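Local coordinates for protein iota-carrageenase (Alteromonas, PDB 3LMW) that hydrolyses the 1,4-beta linkages of iota-carrageenan, a sulfated galactan of red algal cell walls, from within the chain and with inversion of anomeric configuration, at residues H98-V103 with K131-F136; T150-K155 with K184-L189; V283-P288 with L340-E345. All coordinates share one frame; numbering follows the deposited sequence.

Contact 1 (H98-V103 with K131-F136)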
ATOM      1  N   HIS A  98      10.470 -11.485   0.697  1.00 20.45           N
ATOM      2  CA  HIS A  98      11.747 -10.780   0.710  1.00 20.61           C
ATOM      3  C   HIS A  98      11.606  -9.247   0.611  1.00 20.26           C
ATOM      4  O   HIS A  98      10.601  -8.718   0.099  1.00 19.94           O
ATOM      5  CB  HIS A  98      12.644 -11.322  -0.402  1.00 20.87           C
ATOM      6  CG  HIS A  98      12.919 -12.798  -0.309  1.00 22.78           C
ATOM      7  ND1 HIS A  98      12.803 -13.648  -1.394  1.00 19.96           N
ATOM      8  CD2 HIS A  98      13.303 -13.576   0.739  1.00 23.29           C
ATOM      9  CE1 HIS A  98      13.122 -14.875  -1.023  1.00 21.83           C
ATOM     10  NE2 HIS A  98      13.419 -14.863   0.265  1.00 23.13           N
ATOM     11  N   ARG A  99      12.604  -8.533   1.114  1.00 20.04           N
ATOM     12  CA  ARG A  99      12.679  -7.080   0.883  1.00 20.86           C
ATOM     13  C   ARG A  99      14.058  -6.698   0.537  1.00 19.48           C
ATOM     14  O   ARG A  99      14.967  -7.280   1.083  1.00 20.10           O
ATOM     15  CB  ARG A  99      12.307  -6.260   2.126  1.00 21.89           C
ATOM     16  CG  ARG A  99      12.300  -7.035   3.410  1.00 25.59           C
ATOM     17  CD  ARG A  99      10.911  -7.596   3.586  1.00 29.29           C
ATOM     18  NE  ARG A  99      10.861  -8.663   4.568  1.00 33.26           N
ATOM     19  CZ  ARG A  99       9.719  -9.228   4.943  1.00 39.11           C
ATOM     20  NH1 ARG A  99       8.543  -8.816   4.416  1.00 38.67           N
ATOM     21  NH2 ARG A  99       9.746 -10.193   5.854  1.00 41.87           N
ATOM     22  N   LEU A 100      14.232  -5.690  -0.312  1.00 18.38           N
ATOM     23  CA  LEU A 100      15.584  -5.209  -0.593  1.00 17.36           C
ATOM     24  C   LEU A 100      16.145  -4.595   0.655  1.00 16.73           C
ATOM     25  O   LEU A 100      17.269  -4.896   1.016  1.00 17.34           O
ATOM     26  CB  LEU A 100      15.617  -4.204  -1.723  1.00 17.51           C
ATOM     27  CG  LEU A 100      15.548  -4.767  -3.134  1.00 18.47           C
ATOM     28  CD1 LEU A 100      14.258  -5.557  -3.418  1.00 18.52           C
ATOM     29  CD2 LEU A 100      15.615  -3.580  -4.048  1.00 20.16           C
ATOM     30  N   PHE A 101      15.361  -3.771   1.344  1.00 15.78           N
ATOM     31  CA  PHE A 101      15.910  -3.023   2.455  1.00 15.70           C
ATOM     32  C   PHE A 101      14.981  -2.984   3.653  1.00 16.04           C
ATOM     33  O   PHE A 101      13.797  -2.691   3.521  1.00 15.90           O
ATOM     34  CB  PHE A 101      16.149  -1.598   2.027  1.00 15.99           C
ATOM     35  CG  PHE A 101      16.814  -1.441   0.686  1.00 15.91           C
ATOM     36  CD1 PHE A 101      18.150  -1.813   0.501  1.00 15.73           C
ATOM     37  CD2 PHE A 101      16.133  -0.843  -0.364  1.00 16.59           C
ATOM     38  CE1 PHE A 101      18.791  -1.634  -0.702  1.00 15.30           C
ATOM     39  CE2 PHE A 101      16.775  -0.660  -1.604  1.00 19.71           C
ATOM     40  CZ  PHE A 101      18.113  -1.057  -1.763  1.00 18.51           C
ATOM     41  N   GLU A 102      15.513  -3.249   4.836  1.00 16.30           N
ATOM     42  CA  GLU A 102      14.685  -3.162   6.039  1.00 17.43           C
ATOM     43  C   GLU A 102      15.190  -2.070   6.940  1.00 17.60           C
ATOM     44  O   GLU A 102      16.373  -1.997   7.234  1.00 17.61           O
ATOM     45  CB  GLU A 102      14.680  -4.478   6.787  1.00 17.44           C
ATOM     46  CG  GLU A 102      14.140  -5.588   5.976  1.00 19.82           C
ATOM     47  CD  GLU A 102      13.936  -6.836   6.776  1.00 23.74           C
ATOM     48  OE1 GLU A 102      14.920  -7.383   7.307  1.00 25.82           O
ATOM     49  OE2 GLU A 102      12.780  -7.282   6.875  1.00 27.52           O
ATOM     50  N   VAL A 103      14.322  -1.192   7.380  1.00 18.54           N
ATOM     51  CA  VAL A 103      14.873  -0.096   8.147  1.00 20.65           C
ATOM     52  C   VAL A 103      14.883  -0.368   9.661  1.00 22.05           C
ATOM     53  O   VAL A 103      15.915  -0.887  10.236  1.00 22.91           O
ATOM     54  CB  VAL A 103      14.347   1.302   7.684  1.00 20.88           C
ATOM     55  CG1 VAL A 103      15.162   2.409   8.298  1.00 19.94           C
ATOM     56  CG2 VAL A 103      14.497   1.414   6.168  1.00 20.50           C
ATOM     57  N   LYS A 131       8.473 -13.450  -6.734  1.00 20.39           N
ATOM     58  CA  LYS A 131       7.185 -12.736  -6.665  1.00 19.51           C
ATOM     59  C   LYS A 131       6.935 -12.035  -5.340  1.00 18.59           C
ATOM     60  O   LYS A 131       5.988 -11.252  -5.233  1.00 18.19           O
ATOM     61  CB  LYS A 131       5.988 -13.686  -6.883  1.00 19.93           C
ATOM     62  CG  LYS A 131       6.113 -14.693  -8.036  1.00 24.19           C
ATOM     63  CD  LYS A 131       4.757 -15.384  -8.329  1.00 31.15           C
ATOM     64  CE  LYS A 131       4.947 -16.704  -9.104  1.00 33.07           C
ATOM     65  NZ  LYS A 131       4.968 -16.510 -10.585  1.00 34.31           N
ATOM     66  N   ASN A 132       7.747 -12.323  -4.326  1.00 17.84           N
ATOM     67  CA  ASN A 132       7.482 -11.805  -2.990  1.00 17.53           C
ATOM     68  C   ASN A 132       8.473 -10.758  -2.516  1.00 17.23           C
ATOM     69  O   ASN A 132       9.394 -11.052  -1.739  1.00 17.92           O
ATOM     70  CB  ASN A 132       7.386 -12.952  -1.993  1.00 18.13           C
ATOM     71  CG  ASN A 132       6.475 -14.059  -2.482  1.00 19.36           C
ATOM     72  OD1 ASN A 132       6.948 -15.112  -2.901  1.00 21.11           O
ATOM     73  ND2 ASN A 132       5.180 -13.817  -2.471  1.00 20.06           N
ATOM     74  N   LEU A 133       8.273  -9.529  -2.981  1.00 16.27           N
ATOM     75  CA  LEU A 133       9.307  -8.515  -2.880  1.00 16.04           C
ATOM     76  C   LEU A 133       8.718  -7.179  -2.527  1.00 15.45           C
ATOM     77  O   LEU A 133       7.753  -6.736  -3.150  1.00 14.90           O
ATOM     78  CB  LEU A 133      10.049  -8.378  -4.224  1.00 16.15           C
ATOM     79  CG  LEU A 133      11.012  -9.455  -4.676  1.00 17.35           C
ATOM     80  CD1 LEU A 133      11.376  -9.120  -6.120  1.00 19.17           C
ATOM     81  CD2 LEU A 133      12.260  -9.517  -3.770  1.00 17.03           C
ATOM     82  N   ALA A 134       9.297  -6.548  -1.518  1.00 15.44           N
ATOM     83  CA  ALA A 134       9.007  -5.158  -1.222  1.00 15.27           C
ATOM     84  C   ALA A 134      10.349  -4.474  -1.268  1.00 15.62           C
ATOM     85  O   ALA A 134      11.396  -5.112  -1.047  1.00 16.28           O
ATOM     86  CB  ALA A 134       8.385  -5.026   0.142  1.00 14.46           C
ATOM     87  N   VAL A 135      10.340  -3.179  -1.536  1.00 15.34           N
ATOM     88  CA  VAL A 135      11.591  -2.456  -1.681  1.00 14.52           C
ATOM     89  C   VAL A 135      12.101  -2.067  -0.306  1.00 15.37           C
ATOM     90  O   VAL A 135      13.232  -2.402   0.061  1.00 16.23           O
ATOM     91  CB  VAL A 135      11.434  -1.233  -2.645  1.00 14.18           C
ATOM     92  CG1 VAL A 135      12.685  -0.309  -2.592  1.00 11.65           C
ATOM     93  CG2 VAL A 135      11.158  -1.740  -4.069  1.00  9.92           C
ATOM     94  N   PHE A 136      11.269  -1.371   0.444  1.00 15.24           N
ATOM     95  CA  PHE A 136      11.585  -1.037   1.832  1.00 16.23           C
ATOM     96  C   PHE A 136      10.512  -1.585   2.718  1.00 16.41           C
ATOM     97  O   PHE A 136       9.314  -1.539   2.378  1.00 16.53           O
ATOM     98  CB  PHE A 136      11.564   0.462   2.074  1.00 16.17           C
ATOM     99  CG  PHE A 136      12.714   1.171   1.497  1.00 16.95           C
ATOM    100  CD1 PHE A 136      13.837   1.425   2.283  1.00 15.31           C
ATOM    101  CD2 PHE A 136      12.677   1.601   0.154  1.00 14.76           C
ATOM    102  CE1 PHE A 136      14.927   2.083   1.741  1.00 17.89           C
ATOM    103  CE2 PHE A 136      13.751   2.254  -0.409  1.00 14.21           C
ATOM    104  CZ  PHE A 136      14.891   2.508   0.376  1.00 17.98           C
TER

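Contact 2 (T150-K155 with K184-L189). With NI (nickel (II) ion), chain E.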
ATOM      1  N   THR A 150      12.442   5.337  -9.645  1.00 11.47           N
ATOM      2  CA  THR A 150      11.399   4.589 -10.302  1.00 11.07           C
ATOM      3  C   THR A 150      11.533   3.152  -9.830  1.00 10.71           C
ATOM      4  O   THR A 150      12.661   2.661  -9.668  1.00 11.37           O
ATOM      5  CB  THR A 150      11.586   4.654 -11.806  1.00 11.09           C
ATOM      6  OG1 THR A 150      11.461   6.013 -12.214  1.00 13.20           O
ATOM      7  CG2 THR A 150      10.511   3.878 -12.544  1.00 11.65           C
ATOM      8  N   ILE A 151      10.391   2.512  -9.553  1.00 10.13           N
ATOM      9  CA  ILE A 151      10.309   1.054  -9.373  1.00  9.29           C
ATOM     10  C   ILE A 151       9.649   0.435 -10.599  1.00  9.89           C
ATOM     11  O   ILE A 151       8.461   0.697 -10.920  1.00  9.42           O
ATOM     12  CB  ILE A 151       9.529   0.657  -8.100  1.00  9.07           C
ATOM     13  CG1 ILE A 151      10.235   1.219  -6.847  1.00  7.71           C
ATOM     14  CG2 ILE A 151       9.344  -0.882  -8.022  1.00  6.35           C
ATOM     15  CD1 ILE A 151       9.288   1.336  -5.598  1.00  6.32           C
ATOM     16  N   ASP A 152      10.434  -0.373 -11.297  1.00 10.46           N
ATOM     17  CA  ASP A 152       9.929  -1.145 -12.409  1.00 11.42           C
ATOM     18  C   ASP A 152       9.459  -2.485 -11.875  1.00 12.68           C
ATOM     19  O   ASP A 152      10.260  -3.391 -11.640  1.00 13.21           O
ATOM     20  CB  ASP A 152      11.032  -1.328 -13.413  1.00 11.50           C
ATOM     21  CG  ASP A 152      10.882  -0.434 -14.584  1.00 12.72           C
ATOM     22  OD1 ASP A 152      10.017   0.494 -14.523  1.00 13.95           O
ATOM     23  OD2 ASP A 152      11.628  -0.659 -15.561  1.00 11.62           O
ATOM     24  N   ASP A 153       8.162  -2.584 -11.607  1.00 13.29           N
ATOM     25  CA  ASP A 153       7.618  -3.756 -10.975  1.00 13.66           C
ATOM     26  C   ASP A 153       7.222  -4.795 -12.041  1.00 13.89           C
ATOM     27  O   ASP A 153       7.225  -4.523 -13.228  1.00 12.99           O
ATOM     28  CB  ASP A 153       6.400  -3.337 -10.148  1.00 13.59           C
ATOM     29  CG  ASP A 153       5.988  -4.383  -9.083  1.00 15.65           C
ATOM     30  OD1 ASP A 153       6.359  -5.581  -9.165  1.00 14.98           O
ATOM     31  OD2 ASP A 153       5.273  -3.986  -8.136  1.00 17.38           O
ATOM     32  N   ASN A 154       6.864  -5.984 -11.581  1.00 15.45           N
ATOM     33  CA  ASN A 154       6.338  -7.050 -12.414  1.00 16.50           C
ATOM     34  C   ASN A 154       5.127  -7.669 -11.719  1.00 17.31           C
ATOM     35  O   ASN A 154       4.997  -8.883 -11.602  1.00 17.73           O
ATOM     36  CB  ASN A 154       7.415  -8.098 -12.632  1.00 16.33           C
ATOM     37  CG  ASN A 154       7.034  -9.102 -13.697  1.00 17.70           C
ATOM     38  OD1 ASN A 154       6.159  -8.848 -14.532  1.00 15.93           O
ATOM     39  ND2 ASN A 154       7.675 -10.266 -13.655  1.00 16.83           N
ATOM     40  N   LYS A 155       4.246  -6.812 -11.218  1.00 18.03           N
ATOM     41  CA  LYS A 155       3.045  -7.266 -10.505  1.00 17.57           C
ATOM     42  C   LYS A 155       3.414  -8.259  -9.398  1.00 16.92           C
ATOM     43  O   LYS A 155       2.785  -9.315  -9.262  1.00 16.43           O
ATOM     44  CB  LYS A 155       2.038  -7.906 -11.480  1.00 18.05           C
ATOM     45  CG  LYS A 155       1.457  -6.950 -12.517  1.00 18.08           C
ATOM     46  CD  LYS A 155       0.359  -7.615 -13.264  1.00 17.82           C
ATOM     47  CE  LYS A 155      -0.378  -6.650 -14.129  1.00 18.63           C
ATOM     48  NZ  LYS A 155       0.416  -6.374 -15.354  1.00 22.21           N
ATOM     49  N   LYS A 184       7.958   6.866  -8.527  1.00 11.07           N
ATOM     50  CA  LYS A 184       7.057   6.332  -9.538  1.00 10.32           C
ATOM     51  C   LYS A 184       7.217   4.837  -9.476  1.00 10.65           C
ATOM     52  O   LYS A 184       8.353   4.333  -9.390  1.00  9.96           O
ATOM     53  CB  LYS A 184       7.486   6.758 -10.929  1.00  9.80           C
ATOM     54  CG  LYS A 184       6.732   6.073 -12.040  1.00  8.73           C
ATOM     55  CD  LYS A 184       5.312   6.576 -12.109  1.00  9.77           C
ATOM     56  CE  LYS A 184       4.427   5.728 -13.027  1.00  8.61           C
ATOM     57  NZ  LYS A 184       4.447   5.962 -14.520  1.00 12.54           N
ATOM     58  N   GLN A 185       6.075   4.149  -9.538  1.00 10.82           N
ATOM     59  CA  GLN A 185       6.030   2.704  -9.686  1.00 11.20           C
ATOM     60  C   GLN A 185       5.349   2.354 -10.992  1.00 10.82           C
ATOM     61  O   GLN A 185       4.271   2.880 -11.283  1.00 10.61           O
ATOM     62  CB  GLN A 185       5.289   2.043  -8.520  1.00 10.75           C
ATOM     63  CG  GLN A 185       5.315   0.508  -8.580  1.00 12.24           C
ATOM     64  CD  GLN A 185       5.074  -0.160  -7.195  1.00 17.51           C
ATOM     65  OE1 GLN A 185       5.278   0.459  -6.128  1.00 19.96           O
ATOM     66  NE2 GLN A 185       4.625  -1.408  -7.215  1.00 15.97           N
ATOM     67  N   ASN A 186       5.961   1.443 -11.752  1.00 10.91           N
ATOM     68  CA  ASN A 186       5.343   0.877 -12.957  1.00 11.08           C
ATOM     69  C   ASN A 186       4.913  -0.565 -12.766  1.00 11.28           C
ATOM     70  O   ASN A 186       5.574  -1.302 -12.063  1.00 12.77           O
ATOM     71  CB  ASN A 186       6.322   0.913 -14.128  1.00 11.04           C
ATOM     72  CG  ASN A 186       6.611   2.308 -14.606  1.00 11.18           C
ATOM     73  OD1 ASN A 186       7.786   2.707 -14.682  1.00 12.07           O
ATOM     74  ND2 ASN A 186       5.548   3.067 -14.943  1.00  6.81           N
ATOM     75  N   ASN A 187       3.843  -0.961 -13.445  1.00 11.53           N
ATOM     76  CA  ASN A 187       3.332  -2.331 -13.522  1.00 11.55           C
ATOM     77  C   ASN A 187       3.087  -2.992 -12.165  1.00 11.91           C
ATOM     78  O   ASN A 187       3.615  -4.083 -11.904  1.00 12.16           O
ATOM     79  CB  ASN A 187       4.189  -3.227 -14.444  1.00 11.50           C
ATOM     80  CG  ASN A 187       3.370  -4.421 -15.059  1.00 13.59           C
ATOM     81  OD1 ASN A 187       2.136  -4.476 -14.956  1.00 14.08           O
ATOM     82  ND2 ASN A 187       4.064  -5.355 -15.705  1.00 12.75           N
ATOM     83  N   ALA A 188       2.298  -2.328 -11.303  1.00 11.43           N
ATOM     84  CA  ALA A 188       1.931  -2.898 -10.003  1.00 10.75           C
ATOM     85  C   ALA A 188       0.686  -3.774 -10.085  1.00 10.76           C
ATOM     86  O   ALA A 188      -0.209  -3.531 -10.900  1.00 10.07           O
ATOM     87  CB  ALA A 188       1.782  -1.848  -8.922  1.00  9.73           C
ATOM     88  N   LEU A 189       0.676  -4.812  -9.241  1.00 10.75           N
ATOM     89  CA  LEU A 189      -0.484  -5.667  -9.042  1.00 10.91           C
ATOM     90  C   LEU A 189      -1.648  -4.923  -8.389  1.00 11.32           C
ATOM     91  O   LEU A 189      -1.448  -4.095  -7.495  1.00 10.60           O
ATOM     92  CB  LEU A 189      -0.101  -6.894  -8.196  1.00 10.71           C
ATOM     93  CG  LEU A 189      -1.092  -8.051  -8.173  1.00 10.06           C
ATOM     94  CD1 LEU A 189      -1.523  -8.573  -9.593  1.00  9.94           C
ATOM     95  CD2 LEU A 189      -0.515  -9.151  -7.346  1.00  9.57           C
TER
HETATM   96 NI    NI E   1      11.400   0.637 -17.184  1.00 23.64          NI
HETATM   97  O   HOH W   1       2.660  -5.168  -7.484  1.00 10.07           O
HETATM   98  O   HOH W   2      12.904   0.012 -18.999  1.00 22.97           O

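Contact 3 (V283-P288 with L340-E345)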
ATOM      1  N   VAL A 283     -15.306  -5.820  11.854  1.00 24.55           N
ATOM      2  CA  VAL A 283     -14.698  -6.711  12.870  1.00 26.27           C
ATOM      3  C   VAL A 283     -14.637  -8.172  12.430  1.00 27.44           C
ATOM      4  O   VAL A 283     -15.610  -8.714  11.885  1.00 27.37           O
ATOM      5  CB  VAL A 283     -15.477  -6.702  14.219  1.00 26.33           C
ATOM      6  CG1 VAL A 283     -15.127  -5.517  15.024  1.00 26.87           C
ATOM      7  CG2 VAL A 283     -16.935  -6.686  13.977  1.00 26.18           C
ATOM      8  N   GLU A 284     -13.489  -8.792  12.691  1.00 28.79           N
ATOM      9  CA  GLU A 284     -13.342 -10.230  12.589  1.00 30.07           C
ATOM     10  C   GLU A 284     -13.036 -10.809  13.967  1.00 31.16           C
ATOM     11  O   GLU A 284     -12.130 -10.345  14.686  1.00 30.71           O
ATOM     12  CB  GLU A 284     -12.226 -10.617  11.613  1.00 30.49           C
ATOM     13  CG  GLU A 284     -12.496 -10.330  10.127  1.00 31.07           C
ATOM     14  CD  GLU A 284     -11.318 -10.709   9.213  1.00 32.63           C
ATOM     15  OE1 GLU A 284     -10.154 -10.821   9.689  1.00 33.50           O
ATOM     16  OE2 GLU A 284     -11.559 -10.886   7.999  1.00 32.81           O
ATOM     17  N   LEU A 285     -13.803 -11.827  14.337  1.00 32.32           N
ATOM     18  CA  LEU A 285     -13.535 -12.551  15.567  1.00 33.54           C
ATOM     19  C   LEU A 285     -12.733 -13.815  15.296  1.00 34.53           C
ATOM     20  O   LEU A 285     -13.189 -14.690  14.562  1.00 34.45           O
ATOM     21  CB  LEU A 285     -14.843 -12.885  16.263  1.00 33.17           C
ATOM     22  CG  LEU A 285     -15.652 -11.651  16.599  1.00 32.46           C
ATOM     23  CD1 LEU A 285     -17.101 -12.023  16.897  1.00 31.35           C
ATOM     24  CD2 LEU A 285     -15.011 -10.943  17.770  1.00 32.16           C
ATOM     25  N   PHE A 286     -11.545 -13.901  15.891  1.00 36.19           N
ATOM     26  CA  PHE A 286     -10.676 -15.073  15.723  1.00 38.29           C
ATOM     27  C   PHE A 286     -10.965 -16.069  16.831  1.00 40.15           C
ATOM     28  O   PHE A 286     -11.034 -15.686  18.002  1.00 40.65           O
ATOM     29  CB  PHE A 286      -9.189 -14.681  15.741  1.00 37.79           C
ATOM     30  CG  PHE A 286      -8.703 -14.050  14.453  1.00 38.30           C
ATOM     31  CD1 PHE A 286      -9.572 -13.398  13.592  1.00 39.61           C
ATOM     32  CD2 PHE A 286      -7.365 -14.078  14.120  1.00 38.57           C
ATOM     33  CE1 PHE A 286      -9.108 -12.812  12.403  1.00 39.88           C
ATOM     34  CE2 PHE A 286      -6.900 -13.488  12.950  1.00 37.20           C
ATOM     35  CZ  PHE A 286      -7.773 -12.867  12.084  1.00 37.51           C
ATOM     36  N   SER A 287     -11.164 -17.335  16.451  1.00 41.86           N
ATOM     37  CA  SER A 287     -11.259 -18.458  17.403  1.00 43.77           C
ATOM     38  C   SER A 287      -9.957 -18.625  18.206  1.00 45.26           C
ATOM     39  O   SER A 287      -8.874 -18.337  17.674  1.00 45.02           O
ATOM     40  CB  SER A 287     -11.592 -19.768  16.658  1.00 43.68           C
ATOM     41  OG  SER A 287     -10.514 -20.200  15.834  1.00 42.29           O
ATOM     42  N   PRO A 288     -10.056 -19.086  19.478  1.00 47.15           N
ATOM     43  CA  PRO A 288      -8.896 -19.321  20.361  1.00 48.86           C
ATOM     44  C   PRO A 288      -7.883 -20.320  19.786  1.00 50.54           C
ATOM     45  O   PRO A 288      -8.280 -21.336  19.211  1.00 50.92           O
ATOM     46  CB  PRO A 288      -9.534 -19.888  21.624  1.00 48.98           C
ATOM     47  CG  PRO A 288     -10.881 -19.271  21.659  1.00 48.29           C
ATOM     48  CD  PRO A 288     -11.322 -19.261  20.217  1.00 47.53           C
ATOM     49  N   LEU A 340     -20.125  -5.356  23.183  1.00 37.65           N
ATOM     50  CA  LEU A 340     -20.307  -5.758  24.586  1.00 39.10           C
ATOM     51  C   LEU A 340     -19.584  -7.070  24.915  1.00 39.41           C
ATOM     52  O   LEU A 340     -19.020  -7.220  25.990  1.00 40.13           O
ATOM     53  CB  LEU A 340     -21.806  -5.790  24.968  1.00 39.33           C
ATOM     54  CG  LEU A 340     -22.580  -4.456  24.702  1.00 40.55           C
ATOM     55  CD1 LEU A 340     -24.120  -4.578  24.598  1.00 40.25           C
ATOM     56  CD2 LEU A 340     -22.209  -3.332  25.672  1.00 39.81           C
ATOM     57  N   GLU A 341     -19.541  -7.985  23.954  1.00 39.52           N
ATOM     58  CA  GLU A 341     -19.133  -9.369  24.194  1.00 39.89           C
ATOM     59  C   GLU A 341     -17.659  -9.711  23.946  1.00 39.48           C
ATOM     60  O   GLU A 341     -17.138 -10.681  24.500  1.00 39.90           O
ATOM     61  CB  GLU A 341     -20.001 -10.299  23.353  1.00 39.95           C
ATOM     62  CG  GLU A 341     -19.989 -11.760  23.793  1.00 43.50           C
ATOM     63  CD  GLU A 341     -20.743 -12.012  25.119  1.00 48.41           C
ATOM     64  OE1 GLU A 341     -21.856 -11.418  25.312  1.00 48.15           O
ATOM     65  OE2 GLU A 341     -20.205 -12.813  25.943  1.00 47.63           O
ATOM     66  N   TYR A 342     -16.993  -8.946  23.094  1.00 38.75           N
ATOM     67  CA  TYR A 342     -15.616  -9.239  22.764  1.00 37.38           C
ATOM     68  C   TYR A 342     -14.768  -7.990  22.939  1.00 37.75           C
ATOM     69  O   TYR A 342     -13.528  -8.063  22.911  1.00 37.72           O
ATOM     70  CB  TYR A 342     -15.553  -9.793  21.348  1.00 36.76           C
ATOM     71  CG  TYR A 342     -16.278 -11.124  21.191  1.00 35.24           C
ATOM     72  CD1 TYR A 342     -17.585 -11.194  20.688  1.00 33.50           C
ATOM     73  CD2 TYR A 342     -15.660 -12.309  21.560  1.00 33.44           C
ATOM     74  CE1 TYR A 342     -18.243 -12.412  20.564  1.00 31.27           C
ATOM     75  CE2 TYR A 342     -16.304 -13.522  21.428  1.00 33.96           C
ATOM     76  CZ  TYR A 342     -17.591 -13.573  20.932  1.00 33.29           C
ATOM     77  OH  TYR A 342     -18.192 -14.813  20.825  1.00 34.12           O
ATOM     78  N   GLY A 343     -15.450  -6.853  23.142  1.00 37.51           N
ATOM     79  CA  GLY A 343     -14.806  -5.594  23.477  1.00 37.24           C
ATOM     80  C   GLY A 343     -14.109  -4.942  22.294  1.00 37.12           C
ATOM     81  O   GLY A 343     -13.284  -4.035  22.465  1.00 37.02           O
ATOM     82  N   ILE A 344     -14.447  -5.386  21.088  1.00 36.46           N
ATOM     83  CA  ILE A 344     -13.802  -4.848  19.892  1.00 35.98           C
ATOM     84  C   ILE A 344     -14.839  -4.295  18.903  1.00 35.26           C
ATOM     85  O   ILE A 344     -15.973  -4.796  18.856  1.00 35.63           O
ATOM     86  CB  ILE A 344     -12.849  -5.885  19.254  1.00 36.15           C
ATOM     87  CG1 ILE A 344     -13.614  -7.082  18.678  1.00 36.12           C
ATOM     88  CG2 ILE A 344     -11.801  -6.348  20.291  1.00 35.56           C
ATOM     89  CD1 ILE A 344     -12.666  -8.157  18.051  1.00 37.84           C
ATOM     90  N   GLU A 345     -14.477  -3.245  18.158  1.00 33.27           N
ATOM     91  CA  GLU A 345     -15.412  -2.644  17.195  1.00 31.39           C
ATOM     92  C   GLU A 345     -14.786  -2.339  15.810  1.00 29.37           C
ATOM     93  O   GLU A 345     -13.574  -2.530  15.611  1.00 28.81           O
ATOM     94  CB  GLU A 345     -16.088  -1.420  17.799  1.00 31.91           C
ATOM     95  CG  GLU A 345     -15.147  -0.322  18.263  1.00 34.99           C
ATOM     96  CD  GLU A 345     -15.895   0.835  18.915  1.00 39.43           C
ATOM     97  OE1 GLU A 345     -15.828   1.950  18.357  1.00 40.20           O
ATOM     98  OE2 GLU A 345     -16.559   0.633  19.968  1.00 40.00           O
TER

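Contact 1 (H98-V103 with K131-F136)
Two successive coils of the parallel beta-helix meet here, with His98, Arg99 and Phe101 set beside Leu133, Ala134 and Phe136. Such a ladder is the hallmark of the pectate lyase-like fold. The chain turns a corner at Leu100 in one coil and at Val135 in the next. The two corners are in register, so the two coils bend at the same place. Backbone bonds run up to the corner and through it. His98 N gives to Asn132 O at 2.7 Å, and Ala134 N returns to His98 O at 3.0 Å. At the bend Leu100 N reaches Ala134 O, and Phe101 N reaches Val135 O at 2.8 Å.

Arg99 and Ala134 share one face of the sheet. Arg99 stays close to its own strand, where NE forms a salt bridge with Glu102 OE2 at 3.3 Å. On the face of His98 and Leu133, the CB of His98 rests on Leu133 CD2, 3.8 Å apart. The His98 ring leads off from the ladder, and its two nitrogens bond to Asp130 and Asp94.

Beyond the corner lies an aromatic pair inside the coil. The rings of Phe101 and Phe136 are inclined by 41°, with centroids 5.0 Å apart. Phe114 meets both rings, edge-to-face for Phe136. Leu100 CB lies over the centre of one face of the Phe101 ring. In Phe136, CG is anti to the carbonyl carbon (chi1 -73°), which brings the ring against that of Phe101. Phe101 CD2 then sits over one face, toward the rim, 3.6 Å from Phe136 CZ, while Val103 CG2 approaches the edge near CD1 at 3.9 Å.

Contact 2 (T150-K155 with K184-L189)
The carboxylate of Asp153 and the amide of Gln185 meet with their planes 45° apart, Asp153 OD2 lying 2.8 Å from Gln185 NE2. At its other oxygen the carboxylate is met on the anti side, somewhat out of its plane, by Asn154 N, and Thr156 bonds to the same OD1. A water links Asp153 OD2 to Leu189 N. The Gln185 amide is held at OE1 by Ser160. The Asn187 amide is held at OD1: Lys155 NZ comes in the carbonyl plane, on a lone pair, at 2.6 Å. CG of Asn187 is anti to the backbone N (chi1 -154°), which carries the amide across to the lysine. NZ also bonds to Trp463 O, and Lys155 makes a cation-pi contact with Trp463.

Strands 150-152 and 184-186 are parallel neighbours in successive coils of the beta-helix. Ile151 N bonds to Lys184 O at 2.7 Å, and Asn186 N bonds almost straight to Ile151 O. Past the strands Lys155 N bonds to Asn187 O. Asp152 and Asn186 lie side by side on the face shared with Thr150. Asp152 OD2 takes a bond from Lys126 and binds nickel at 2.1 Å, together with a water and His470 and His472 of the C-terminal histidine run.

Contact 3 (V283-P288 with L340-E345)
Apolar packing joins Leu285 and Val283 to Tyr342, Ile344 and Glu345; no hydrogen bond crosses between the segments. A CH-pi contact is made by Leu285 CD2, which stands over one face of the Tyr342 ring, 4.1 Å from its centroid and 27° off the normal. Leu285 CD1 lies over the same ring toward the rim, 3.9 Å from Tyr342 CE1. The two side chains cross at about a right angle, and both methyls of the leucine bear on the tyrosine. With an alanine in place of Tyr342 the ring is gone, and both methyls of Leu285 would probably be left facing a gap beside the end of the helix.

These residues belong to a long excursion that leaves the beta-helix after strand 276-278 and rejoins it at strand 352-360. Strand 284-286 is an edge of a small antiparallel sheet in this excursion, next to strand 324-327. Tyr342 ends helix 332-342, and Gly343 leaves the helix with positive phi, which turns the chain back toward the strand. Helix 295-306 adds Val302 against Leu285 and Leu306 against Tyr342.

Aliphatic contacts make up the rest. Ile344 CD1 touches Leu285 CD2 at 3.7 Å. CG1 of Ile344 lies between its backbone N and carbonyl carbon (chi1 67°), and the chain then runs straight to place CD1 there. Val283 CG1 meets Ile344 CG1 at 4.3 Å and also packs on the backbone of Glu345.

Contacts 1 and 2 both join neighbouring coils of the beta-helix, with centres 13 Å apart. They touch directly: Val135 CG2 of contact 1 packs on Ile151 CD1 of contact 2 at 3.9 Å. Strands 133-138 and 144-152 follow each other in the chain. Contact 3 stands apart in the excursion, its centre about 32 Å from that of contact 1 and 37 Å from that of contact 2. The nickel is bound in contact 2, and the side chain of Val135 in contact 1 is about 13 Å from it. His470 and His472 complete the protein ligands; they lie in the C-terminal histidine run, evidently a purification tag, so this metal site is probably not native.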